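Side-chain contacts in processed glycerol phosphate lipoteichoic acid synthase 2 (Bacillus subtilis, PDB 2W8D), which belongs to the sulfatase family of the alkaline phosphatase clan and carries a magnesium ion beside a phosphorylated threonine: residues Gly53-Val56 / Leu60-Leu63; Asn132-Trp137 / Tyr417-His422; Tyr157-Glu162 / Tyr167-Lys172; Gly214-Ser219 / Asn223-Ala228. All blocks are in the same frame, centred on the assembly; numbering follows the deposited sequence.

How the interactions relate
The four contacts lie around a mixed central sheet of the kind found in the alkaline phosphatase clan, and they form two touching pairs. Interactions 1 and 4, centres about 16 Å apart, meet where Val56 packs on Phe225 and Ala228 of helix 219-244. Interactions 2 and 3, also about 16 Å apart, meet where Asn132 and Phe136 touch Tyr167. The pairs do not touch, though interactions 3 and 4 come within about 6 Å at their nearest atoms. Interaction 1 comes first along the chain, while interactions 3 and 4 follow one another inside the long loop closed by interaction 2. Three contacts are thus local folds of the chain, and interaction 2 brings its C-terminal end beside the loop after strand 125-130.

Interaction 1 of 4, residues Gly53-Val56 / Leu60-Leu63; sequences GKEV and LNKL
Glu55 and Asn61 both swing their side chains beside their own backbone N (chi1 of Asn61 -59°), and Glu55 then runs extended beyond CG, which delivers its carboxylate to the Asn61 amide. There ND2 of Asn61 donates to OE1 of Glu55 at 3.0 Å, with an almost straight N-H...O angle of 171°. The two flat groups are nearly coplanar, 12° apart, and OE1 receives the proton on its anti lone pair, the one directed away from the other carboxylate oxygen. Asparagine suits this place because its amide faces two ways. ND2 also donates to a water 3.0 Å away, which in turn accepts a weak bond from the backbone N of Val56, while OD1 accepts from the backbone N of Asp48. With both ends engaged, the rotation of the amide is fixed and this buried polar group is satisfied. Glutamate has the reach to span the gap from a partly exposed position. The bond joins the short strand 54-55, paired in a hairpin with 50-51, to the helix 58-65 that follows. Val56 rests on helix 219-244, and Leu60 and Leu63 pack against strands 251-257 and 292-296 of the central sheet.

Interaction 2 of 4, residues Asn132-Trp137 / Tyr417-His422; sequences NTQTFW and YDYTKH
A type I beta turn from Thr133 to Phe136, in the loop between strand 125-130 and helix 139-145, holds Gln134 at its second position and directs that side chain to Tyr419 near the C-terminal end of the model. The turn is closed by the backbone N of Phe136 bonding to the O of Thr133 at 3.3 Å. Just before it, the backbone N of Thr133 donates to OD1 of Asn132 at 2.7 Å, approaching from above the carbonyl plane. The short asparagine side chain can reach the N of the following residue, though with indifferent geometry. Gln134 starts with CG wedged between its backbone N and carbonyl carbon (chi1 63°) and then extends, so that the amide arrives at the Tyr419 backbone. The modelled OE1 of Gln134 lies 2.9 Å from the O of Tyr419, and the end of the amide lies beside the CB of Tyr419. The amide and the tyrosine ring are inclined at 67°. The ring itself leads away from Gln134, packs on Tyr143 and Lys144 of helix 139-145, and gives its OH a hydrogen bond with the backbone O of Ile148. Farther along the turn segment, Trp137 NE1 bonds to the phosphate of the phosphothreonine at position 84, a residue of the magnesium site. Two carbonyl-type oxygens so close would probably repel, so the Gln134 amide is likely turned over in the model; with its NH2 toward Tyr419 O, the pair may be a hydrogen bond.

Interaction 3 of 4, residues Tyr157-Glu162 / Tyr167-Lys172; sequences YDMNEE and YGMKDK
The backbones of the two segments come nearest at Met159 and Met169, whose CA atoms are 6.8 Å apart, and the second segment then turns into helix 171-183, with Lys170 at its N-cap position. Both methionines are selenomethionines. Each starts beside its own backbone N and bends at chi2 and chi3 (Met169 chi2 -67°). This curled shape brings SE of Met159 to 3.6 Å from SE of Met169. Met169 SE also lies 3.7 Å from CB of Tyr157 and 3.3 Å from the backbone O of Asp158; a long, flexible methionine side chain can curl to meet all of these neighbours, the selenium standing in for sulfur. The methyl CE of Met159 rests 3.8 Å from CA of Gly168. Glycine belongs there because its backbone angles would press a side chain against the preceding carbonyl. At the other end, Lys170 stretches out fully and NZ donates to the backbone O of Glu162 at 3.2 Å, coming from above the carbonyl plane; the same ammonium forms a salt bridge with Asp208. In the loop itself, OD1 of Asn160 accepts from the backbone N of Glu162, making an Asx turn. Met169 packs further on Phe174 and Glu177 of helix 171-183, Tyr157 bonds through its OH to Ser178 of that helix, and Lys170 lies against Tyr230 of helix 219-244.

Interaction 4 of 4, residues Gly214-Ser219 / Asn223-Ala228; sequences GDFGDS and NYFQSA
Phe216 and Phe225 join a loop to the N-terminal end of the helix it leads into, 219-244, which has Asp218 as its N-cap: OD1 of Asp218 accepts from the backbone N of Val221. The tight part of the contact is aromatic. The two side chains cross at about a right angle, with ring centroids 5.5 Å apart and planes inclined at 50°, an oblique meeting of the rings. Phe225 keeps CG beside its backbone N (chi1 -59°), which turns the ring out of the helix toward the loop. Gly214 lies at this ring too, its N 4.1 Å from CD2 of Phe225, and glycine suits the place because a CB there would collide with Phe216. Val273 of helix 267-273 touches both phenylalanine side chains, so the pair packs between the two helices. The looser side is at Ser219, an exposed residue that opens the helix. Its O accepts the backbone N of Asn223 at 3.0 Å, a bond of the first helical turn, and a small polar serine suits this exposed turn, where its side chain need not be buried. Asn223, partly exposed, folds its amide back over the same carbonyl, yet ND2 at 3.2 Å has too poor an angle for a hydrogen bond. The shortest apolar approach is between the rings, CE2 of Phe216 to CE2 of Phe225 at 3.3 Å.

Interaction 1 of 4, residues Gly53-Val56 / Leu60-Leu63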
loop_
_atom_site.group_PDB
_atom_site.type_symbol
_atom_site.label_atom_id
_atom_site.label_comp_id
_atom_site.label_asym_id
_atom_site.label_seq_id
_atom_site.Cartn_x
_atom_site.Cartn_y
_atom_site.Cartn_z
ATOM N N GLY A 53 14.372 24.617 -7.327
ATOM C CA GLY A 53 14.814 23.913 -8.524
ATOM C C GLY A 53 15.398 22.519 -8.314
ATOM O O GLY A 53 15.746 21.866 -9.287
ATOM N N LYS A 54 15.500 22.063 -7.059
ATOM C CA LYS A 54 15.981 20.720 -6.718
ATOM C C LYS A 54 14.811 19.773 -6.471
ATOM O O LYS A 54 13.913 20.069 -5.684
ATOM C CB LYS A 54 16.882 20.727 -5.465
ATOM C CG LYS A 54 17.923 21.841 -5.427
ATOM C CD LYS A 54 19.140 21.463 -4.598
ATOM C CE LYS A 54 20.357 22.273 -5.076
ATOM N NZ LYS A 54 21.596 21.416 -5.109
ATOM N N GLU A 55 14.837 18.616 -7.121
ATOM C CA GLU A 55 13.787 17.627 -6.957
ATOM C C GLU A 55 13.837 17.011 -5.573
ATOM O O GLU A 55 14.908 16.800 -5.011
ATOM C CB GLU A 55 13.920 16.559 -8.016
ATOM C CG GLU A 55 13.740 17.077 -9.438
ATOM C CD GLU A 55 14.186 16.071 -10.470
ATOM O OE1 GLU A 55 13.700 14.919 -10.428
ATOM O OE2 GLU A 55 15.035 16.432 -11.321
ATOM N N VAL A 56 12.662 16.730 -5.022
ATOM C CA VAL A 56 12.544 16.190 -3.690
ATOM C C VAL A 56 12.732 14.692 -3.784
ATOM O O VAL A 56 13.466 14.108 -2.992
ATOM C CB VAL A 56 11.158 16.502 -3.044
ATOM C CG1 VAL A 56 11.040 15.783 -1.685
ATOM C CG2 VAL A 56 10.948 18.004 -2.886
ATOM N N LEU A 60 12.420 8.362 -7.439
ATOM C CA LEU A 60 11.026 7.971 -7.627
ATOM C C LEU A 60 10.510 8.640 -8.885
ATOM O O LEU A 60 9.810 8.004 -9.673
ATOM C CB LEU A 60 10.182 8.297 -6.386
ATOM C CG LEU A 60 10.571 7.433 -5.151
ATOM C CD1 LEU A 60 9.748 7.760 -3.868
ATOM C CD2 LEU A 60 10.544 5.915 -5.389
ATOM N N ASN A 61 10.886 9.903 -9.090
ATOM C CA ASN A 61 10.606 10.614 -10.352
ATOM C C ASN A 61 11.093 9.887 -11.596
ATOM O O ASN A 61 10.365 9.797 -12.582
ATOM C CB ASN A 61 11.184 12.046 -10.345
ATOM C CG ASN A 61 10.626 12.875 -9.227
ATOM O OD1 ASN A 61 9.660 12.476 -8.555
ATOM N ND2 ASN A 61 11.241 14.020 -8.989
ATOM N N LYS A 62 12.310 9.360 -11.557
ATOM C CA LYS A 62 12.831 8.645 -12.728
ATOM C C LYS A 62 11.948 7.417 -13.015
ATOM O O LYS A 62 11.558 7.173 -14.146
ATOM C CB LYS A 62 14.302 8.249 -12.544
ATOM C CG LYS A 62 14.989 7.914 -13.852
ATOM C CD LYS A 62 16.402 7.353 -13.663
ATOM C CE LYS A 62 16.401 5.966 -13.035
ATOM N NZ LYS A 62 17.703 5.271 -13.286
ATOM N N LEU A 63 11.589 6.686 -11.984
ATOM C CA LEU A 63 10.684 5.541 -12.146
ATOM C C LEU A 63 9.336 5.957 -12.718
ATOM O O LEU A 63 8.764 5.256 -13.552
ATOM C CB LEU A 63 10.449 4.856 -10.796
ATOM C CG LEU A 63 11.691 4.344 -10.079
ATOM C CD1 LEU A 63 11.288 3.679 -8.802
ATOM C CD2 LEU A 63 12.467 3.358 -10.981
HETATM O O HOH W 1 10.173 15.272 -6.535
#

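Interaction 2 of 4, residues Asn132-Trp137 / Tyr417-His422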
loop_
_atom_site.group_PDB
_atom_site.type_symbol
_atom_site.label_atom_id
_atom_site.label_comp_id
_atom_site.label_asym_id
_atom_site.label_seq_id
_atom_site.Cartn_x
_atom_site.Cartn_y
_atom_site.Cartn_z
ATOM N N ASN A 132 11.891 -2.269 13.781
ATOM C CA ASN A 132 11.244 -1.946 15.052
ATOM C C ASN A 132 10.748 -3.252 15.661
ATOM O O ASN A 132 10.706 -4.258 14.967
ATOM C CB ASN A 132 10.083 -0.952 14.850
ATOM C CG ASN A 132 9.525 -0.380 16.188
ATOM O OD1 ASN A 132 10.095 -0.577 17.252
ATOM N ND2 ASN A 132 8.410 0.327 16.110
ATOM N N THR A 133 10.394 -3.253 16.939
ATOM C CA THR A 133 9.965 -4.485 17.561
ATOM C C THR A 133 8.714 -5.064 16.874
ATOM O O THR A 133 7.880 -4.335 16.350
ATOM C CB THR A 133 9.812 -4.364 19.101
ATOM O OG1 THR A 133 9.382 -5.621 19.625
ATOM C CG2 THR A 133 8.790 -3.293 19.494
ATOM N N GLN A 134 8.661 -6.388 16.830
ATOM C CA GLN A 134 7.557 -7.154 16.249
ATOM C C GLN A 134 6.202 -6.958 16.943
ATOM O O GLN A 134 5.172 -7.254 16.352
ATOM C CB GLN A 134 7.910 -8.655 16.254
ATOM C CG GLN A 134 8.106 -9.279 17.643
ATOM C CD GLN A 134 8.522 -10.719 17.575
ATOM O OE1 GLN A 134 9.707 -11.036 17.455
ATOM N NE2 GLN A 134 7.565 -11.610 17.684
ATOM N N THR A 135 6.185 -6.462 18.175
ATOM C CA THR A 135 4.908 -6.254 18.867
ATOM C C THR A 135 4.194 -5.002 18.385
ATOM O O THR A 135 2.989 -4.878 18.600
ATOM C CB THR A 135 5.072 -6.140 20.356
ATOM O OG1 THR A 135 5.920 -5.021 20.636
ATOM C CG2 THR A 135 5.683 -7.429 20.942
ATOM N N PHE A 136 4.920 -4.095 17.706
ATOM C CA PHE A 136 4.329 -2.839 17.260
ATOM C C PHE A 136 3.187 -3.151 16.296
ATOM O O PHE A 136 3.322 -4.025 15.455
ATOM C CB PHE A 136 5.362 -1.873 16.636
ATOM C CG PHE A 136 4.968 -0.405 16.741
ATOM C CD1 PHE A 136 5.375 0.369 17.848
ATOM C CD2 PHE A 136 4.178 0.200 15.745
ATOM C CE1 PHE A 136 4.994 1.726 17.961
ATOM C CE2 PHE A 136 3.777 1.568 15.835
ATOM C CZ PHE A 136 4.188 2.334 16.945
ATOM N N TRP A 137 2.065 -2.433 16.445
ATOM C CA TRP A 137 0.842 -2.733 15.707
ATOM C C TRP A 137 0.432 -4.203 15.776
ATOM O O TRP A 137 -0.245 -4.676 14.881
ATOM C CB TRP A 137 0.940 -2.306 14.234
ATOM C CG TRP A 137 0.682 -0.857 13.902
ATOM C CD1 TRP A 137 1.465 -0.053 13.120
ATOM C CD2 TRP A 137 -0.441 -0.045 14.311
ATOM N NE1 TRP A 137 0.911 1.211 13.024
ATOM C CE2 TRP A 137 -0.261 1.240 13.734
ATOM C CE3 TRP A 137 -1.594 -0.287 15.077
ATOM C CZ2 TRP A 137 -1.174 2.294 13.930
ATOM C CZ3 TRP A 137 -2.504 0.752 15.264
ATOM C CH2 TRP A 137 -2.284 2.031 14.691
ATOM N N TYR A 417 4.046 -20.726 13.004
ATOM C CA TYR A 417 4.996 -19.625 12.876
ATOM C C TYR A 417 5.602 -19.239 14.215
ATOM O O TYR A 417 4.947 -19.271 15.244
ATOM C CB TYR A 417 4.336 -18.465 12.114
ATOM C CG TYR A 417 3.707 -18.985 10.838
ATOM C CD1 TYR A 417 4.510 -19.435 9.774
ATOM C CD2 TYR A 417 2.317 -19.136 10.726
ATOM C CE1 TYR A 417 3.950 -19.979 8.620
ATOM C CE2 TYR A 417 1.744 -19.671 9.557
ATOM C CZ TYR A 417 2.570 -20.090 8.511
ATOM O OH TYR A 417 2.023 -20.639 7.371
ATOM N N ASP A 418 6.893 -18.975 14.216
ATOM C CA ASP A 418 7.575 -18.586 15.433
ATOM C C ASP A 418 8.555 -17.502 15.056
ATOM O O ASP A 418 9.346 -17.681 14.137
ATOM C CB ASP A 418 8.313 -19.761 16.033
ATOM C CG ASP A 418 9.196 -19.357 17.208
ATOM O OD1 ASP A 418 8.641 -18.690 18.144
ATOM O OD2 ASP A 418 10.418 -19.732 17.180
ATOM N N TYR A 419 8.480 -16.369 15.746
ATOM C CA TYR A 419 9.298 -15.219 15.390
ATOM C C TYR A 419 10.304 -14.778 16.465
ATOM O O TYR A 419 10.725 -13.615 16.504
ATOM C CB TYR A 419 8.408 -14.037 15.009
ATOM C CG TYR A 419 7.378 -14.278 13.927
ATOM C CD1 TYR A 419 7.681 -14.975 12.737
ATOM C CD2 TYR A 419 6.103 -13.754 14.077
ATOM C CE1 TYR A 419 6.708 -15.144 11.732
ATOM C CE2 TYR A 419 5.143 -13.890 13.098
ATOM C CZ TYR A 419 5.427 -14.574 11.936
ATOM O OH TYR A 419 4.398 -14.659 11.028
ATOM N N THR A 420 10.696 -15.708 17.320
ATOM C CA THR A 420 11.783 -15.494 18.247
ATOM C C THR A 420 13.112 -15.623 17.471
ATOM O O THR A 420 13.288 -16.564 16.677
ATOM C CB THR A 420 11.703 -16.534 19.391
ATOM O OG1 THR A 420 10.417 -16.457 20.030
ATOM C CG2 THR A 420 12.806 -16.311 20.427
ATOM N N LYS A 421 14.016 -14.657 17.661
ATOM C CA LYS A 421 15.375 -14.753 17.122
ATOM C C LYS A 421 16.160 -15.672 18.039
ATOM O O LYS A 421 16.066 -15.538 19.258
ATOM C CB LYS A 421 16.054 -13.374 17.011
ATOM C CG LYS A 421 17.610 -13.416 16.824
ATOM C CD LYS A 421 18.104 -12.323 15.872
ATOM C CE LYS A 421 19.610 -12.052 15.906
ATOM N NZ LYS A 421 20.473 -13.263 15.995
ATOM N N HIS A 422 16.910 -16.614 17.480
ATOM C CA HIS A 422 17.633 -17.533 18.346
ATOM C C HIS A 422 19.055 -17.094 18.673
ATOM O O HIS A 422 19.389 -16.957 19.855
ATOM C CB HIS A 422 17.572 -18.980 17.849
ATOM C CG HIS A 422 17.223 -19.958 18.934
ATOM N ND1 HIS A 422 15.960 -20.033 19.488
ATOM C CD2 HIS A 422 17.977 -20.881 19.589
ATOM C CE1 HIS A 422 15.949 -20.966 20.429
ATOM N NE2 HIS A 422 17.159 -21.497 20.508
#

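Interaction 3 of 4, residues Tyr157-Glu162 / Tyr167-Lys172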
loop_
_atom_site.group_PDB
_atom_site.type_symbol
_atom_site.label_atom_id
_atom_site.label_comp_id
_atom_site.label_asym_id
_atom_site.label_seq_id
_atom_site.Cartn_x
_atom_site.Cartn_y
_atom_site.Cartn_z
ATOM N N TYR A 157 18.702 -6.198 13.485
ATOM C CA TYR A 157 19.479 -5.023 13.129
ATOM C C TYR A 157 20.298 -4.505 14.307
ATOM O O TYR A 157 19.909 -4.668 15.449
ATOM C CB TYR A 157 18.553 -3.943 12.577
ATOM C CG TYR A 157 17.735 -4.439 11.405
ATOM C CD1 TYR A 157 18.199 -4.289 10.106
ATOM C CD2 TYR A 157 16.514 -5.099 11.604
ATOM C CE1 TYR A 157 17.482 -4.760 9.033
ATOM C CE2 TYR A 157 15.779 -5.575 10.528
ATOM C CZ TYR A 157 16.275 -5.404 9.249
ATOM O OH TYR A 157 15.582 -5.871 8.171
ATOM N N ASP A 158 21.462 -3.936 14.012
ATOM C CA ASP A 158 22.290 -3.200 14.968
ATOM C C ASP A 158 21.594 -1.893 15.384
ATOM O O ASP A 158 21.554 -0.921 14.614
ATOM C CB ASP A 158 23.632 -2.872 14.295
ATOM C CG ASP A 158 24.711 -2.431 15.283
ATOM O OD1 ASP A 158 24.464 -2.453 16.513
ATOM O OD2 ASP A 158 25.829 -2.074 14.825
HETATM N N MSE A 159 21.050 -1.861 16.599
HETATM C CA MSE A 159 20.223 -0.717 17.043
HETATM C C MSE A 159 21.037 0.371 17.769
HETATM O O MSE A 159 20.597 0.890 18.794
HETATM C CB MSE A 159 19.051 -1.181 17.940
HETATM C CG MSE A 159 18.003 -2.069 17.277
HETATM SE SE MSE A 159 16.767 -1.123 16.054
HETATM C CE MSE A 159 15.743 -0.002 17.333
ATOM N N ASN A 160 22.204 0.727 17.241
ATOM C CA ASN A 160 23.072 1.684 17.930
ATOM C C ASN A 160 22.701 3.165 17.771
ATOM O O ASN A 160 21.824 3.528 16.989
ATOM C CB ASN A 160 24.545 1.446 17.562
ATOM C CG ASN A 160 24.833 1.712 16.095
ATOM O OD1 ASN A 160 24.982 2.860 15.679
ATOM N ND2 ASN A 160 24.923 0.648 15.308
ATOM N N GLU A 161 23.377 3.991 18.568
ATOM C CA GLU A 161 23.417 5.456 18.464
ATOM C C GLU A 161 22.933 6.019 17.125
ATOM O O GLU A 161 21.847 6.591 17.031
ATOM C CB GLU A 161 24.869 5.938 18.704
ATOM C CG GLU A 161 25.627 5.220 19.858
ATOM C CD GLU A 161 27.082 4.893 19.522
ATOM O OE1 GLU A 161 27.874 4.607 20.458
ATOM O OE2 GLU A 161 27.429 4.921 18.319
ATOM N N GLU A 162 23.754 5.830 16.097
ATOM C CA GLU A 162 23.609 6.519 14.816
ATOM C C GLU A 162 22.667 5.848 13.814
ATOM O O GLU A 162 22.392 6.407 12.755
ATOM C CB GLU A 162 24.993 6.723 14.185
ATOM C CG GLU A 162 25.834 5.439 14.087
ATOM C CD GLU A 162 27.318 5.703 13.910
ATOM O OE1 GLU A 162 28.110 4.745 14.047
ATOM O OE2 GLU A 162 27.693 6.861 13.641
ATOM N N TYR A 167 11.086 5.710 15.917
ATOM C CA TYR A 167 10.447 4.393 15.985
ATOM C C TYR A 167 11.407 3.220 15.805
ATOM O O TYR A 167 10.993 2.065 15.974
ATOM C CB TYR A 167 9.254 4.276 15.021
ATOM C CG TYR A 167 8.126 5.209 15.361
ATOM C CD1 TYR A 167 8.196 6.561 15.002
ATOM C CD2 TYR A 167 6.999 4.761 16.053
ATOM C CE1 TYR A 167 7.179 7.442 15.311
ATOM C CE2 TYR A 167 5.952 5.643 16.365
ATOM C CZ TYR A 167 6.057 6.987 15.984
ATOM O OH TYR A 167 5.071 7.895 16.274
ATOM N N GLY A 168 12.671 3.510 15.481
ATOM C CA GLY A 168 13.692 2.471 15.349
ATOM C C GLY A 168 14.705 2.771 14.270
ATOM O O GLY A 168 15.257 3.877 14.207
HETATM N N MSE A 169 14.975 1.781 13.423
HETATM C CA MSE A 169 16.053 1.915 12.427
HETATM C C MSE A 169 15.728 3.007 11.404
HETATM O O MSE A 169 14.600 3.119 10.941
HETATM C CB MSE A 169 16.273 0.614 11.660
HETATM C CG MSE A 169 16.824 -0.517 12.455
HETATM SE SE MSE A 169 18.660 -0.273 13.103
HETATM C CE MSE A 169 19.619 -0.319 11.380
ATOM N N LYS A 170 16.742 3.779 11.046
ATOM C CA LYS A 170 16.695 4.627 9.864
ATOM C C LYS A 170 16.715 3.770 8.587
ATOM O O LYS A 170 17.381 2.739 8.547
ATOM C CB LYS A 170 17.894 5.565 9.878
ATOM C CG LYS A 170 17.832 6.621 10.964
ATOM C CD LYS A 170 19.127 7.398 11.014
ATOM C CE LYS A 170 19.092 8.512 12.038
ATOM N NZ LYS A 170 20.503 8.942 12.310
ATOM N N ASP A 171 16.008 4.205 7.549
ATOM C CA ASP A 171 15.915 3.483 6.284
ATOM C C ASP A 171 17.261 3.101 5.600
ATOM O O ASP A 171 17.402 1.973 5.177
ATOM C CB ASP A 171 15.005 4.241 5.316
ATOM C CG ASP A 171 13.578 4.398 5.839
ATOM O OD1 ASP A 171 13.205 3.741 6.853
ATOM O OD2 ASP A 171 12.814 5.195 5.237
ATOM N N LYS A 172 18.226 4.015 5.485
ATOM C CA LYS A 172 19.524 3.688 4.850
ATOM C C LYS A 172 20.244 2.469 5.435
ATOM O O LYS A 172 20.496 1.538 4.688
ATOM C CB LYS A 172 20.473 4.890 4.724
ATOM C CG LYS A 172 20.090 5.863 3.587
ATOM C CD LYS A 172 21.108 6.973 3.442
ATOM C CE LYS A 172 20.591 8.095 2.570
ATOM N NZ LYS A 172 21.453 9.333 2.714
#

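Interaction 4 of 4, residues Gly214-Ser219 / Asn223-Ala228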
loop_
_atom_site.group_PDB
_atom_site.type_symbol
_atom_site.label_atom_id
_atom_site.label_comp_id
_atom_site.label_asym_id
_atom_site.label_seq_id
_atom_site.Cartn_x
_atom_site.Cartn_y
_atom_site.Cartn_z
ATOM N N GLY A 214 11.639 23.293 3.016
ATOM C CA GLY A 214 10.813 24.266 2.312
ATOM C C GLY A 214 10.592 25.464 3.219
ATOM O O GLY A 214 10.960 25.428 4.390
ATOM N N ASP A 215 9.982 26.518 2.690
ATOM C CA ASP A 215 9.729 27.723 3.464
ATOM C C ASP A 215 8.239 28.047 3.368
ATOM O O ASP A 215 7.847 28.948 2.609
ATOM C CB ASP A 215 10.598 28.870 2.914
ATOM C CG ASP A 215 10.841 30.000 3.935
ATOM O OD1 ASP A 215 10.704 29.769 5.155
ATOM O OD2 ASP A 215 11.197 31.136 3.508
ATOM N N PHE A 216 7.411 27.302 4.121
ATOM C CA PHE A 216 5.949 27.458 4.072
ATOM C C PHE A 216 5.261 27.898 5.383
ATOM O O PHE A 216 4.034 27.893 5.478
ATOM C CB PHE A 216 5.304 26.180 3.511
ATOM C CG PHE A 216 5.929 25.718 2.240
ATOM C CD1 PHE A 216 5.666 26.382 1.041
ATOM C CD2 PHE A 216 6.824 24.653 2.239
ATOM C CE1 PHE A 216 6.272 25.978 -0.149
ATOM C CE2 PHE A 216 7.426 24.235 1.059
ATOM C CZ PHE A 216 7.154 24.903 -0.136
ATOM N N GLY A 217 6.045 28.274 6.388
ATOM C CA GLY A 217 5.503 28.788 7.647
ATOM C C GLY A 217 5.023 27.730 8.620
ATOM O O GLY A 217 4.167 28.003 9.471
ATOM N N ASP A 218 5.578 26.522 8.514
ATOM C CA ASP A 218 5.121 25.408 9.318
ATOM C C ASP A 218 6.177 24.316 9.219
ATOM O O ASP A 218 6.452 23.793 8.139
ATOM C CB ASP A 218 3.761 24.940 8.805
ATOM C CG ASP A 218 3.248 23.682 9.492
ATOM O OD1 ASP A 218 4.050 22.794 9.881
ATOM O OD2 ASP A 218 2.004 23.572 9.597
ATOM N N SER A 219 6.766 23.995 10.364
ATOM C CA SER A 219 7.960 23.202 10.420
ATOM C C SER A 219 7.673 21.738 10.191
ATOM O O SER A 219 8.546 21.006 9.735
ATOM C CB SER A 219 8.674 23.426 11.752
ATOM O OG SER A 219 8.013 22.773 12.814
ATOM N N ASN A 223 9.738 20.221 7.040
ATOM C CA ASN A 223 10.670 19.102 7.265
ATOM C C ASN A 223 10.249 17.845 6.522
ATOM O O ASN A 223 11.042 16.910 6.328
ATOM C CB ASN A 223 10.801 18.799 8.757
ATOM C CG ASN A 223 11.538 19.892 9.507
ATOM O OD1 ASN A 223 12.213 20.737 8.917
ATOM N ND2 ASN A 223 11.397 19.891 10.813
ATOM N N TYR A 224 8.987 17.818 6.113
ATOM C CA TYR A 224 8.494 16.733 5.294
ATOM C C TYR A 224 9.440 16.489 4.103
ATOM O O TYR A 224 9.773 15.354 3.813
ATOM C CB TYR A 224 7.108 17.088 4.790
ATOM C CG TYR A 224 6.412 15.960 4.086
ATOM C CD1 TYR A 224 6.011 14.802 4.779
ATOM C CD2 TYR A 224 6.152 16.038 2.722
ATOM C CE1 TYR A 224 5.368 13.761 4.112
ATOM C CE2 TYR A 224 5.499 15.001 2.049
ATOM C CZ TYR A 224 5.099 13.878 2.738
ATOM O OH TYR A 224 4.431 12.894 2.042
ATOM N N PHE A 225 9.828 17.561 3.418
ATOM C CA PHE A 225 10.548 17.458 2.160
ATOM C C PHE A 225 11.932 16.887 2.341
ATOM O O PHE A 225 12.401 16.210 1.444
ATOM C CB PHE A 225 10.669 18.813 1.449
ATOM C CG PHE A 225 9.357 19.437 1.153
ATOM C CD1 PHE A 225 8.572 18.972 0.081
ATOM C CD2 PHE A 225 8.871 20.478 1.943
ATOM C CE1 PHE A 225 7.311 19.535 -0.204
ATOM C CE2 PHE A 225 7.601 21.039 1.666
ATOM C CZ PHE A 225 6.834 20.562 0.590
ATOM N N GLN A 226 12.565 17.176 3.487
ATOM C CA GLN A 226 13.854 16.605 3.862
ATOM C C GLN A 226 13.813 15.113 4.138
ATOM O O GLN A 226 14.670 14.378 3.650
ATOM C CB GLN A 226 14.416 17.302 5.098
ATOM C CG GLN A 226 14.712 18.750 4.884
ATOM C CD GLN A 226 15.727 19.275 5.867
ATOM O OE1 GLN A 226 16.000 18.646 6.888
ATOM N NE2 GLN A 226 16.301 20.432 5.564
ATOM N N SER A 227 12.839 14.647 4.922
ATOM C CA SER A 227 12.777 13.207 5.182
ATOM C C SER A 227 12.268 12.440 3.971
ATOM O O SER A 227 12.637 11.284 3.770
ATOM C CB SER A 227 12.018 12.839 6.471
ATOM O OG SER A 227 10.914 13.688 6.631
ATOM N N ALA A 228 11.451 13.086 3.144
ATOM C CA ALA A 228 11.045 12.464 1.879
ATOM C C ALA A 228 12.286 12.268 0.964
ATOM O O ALA A 228 12.430 11.233 0.322
ATOM C CB ALA A 228 9.980 13.293 1.169
#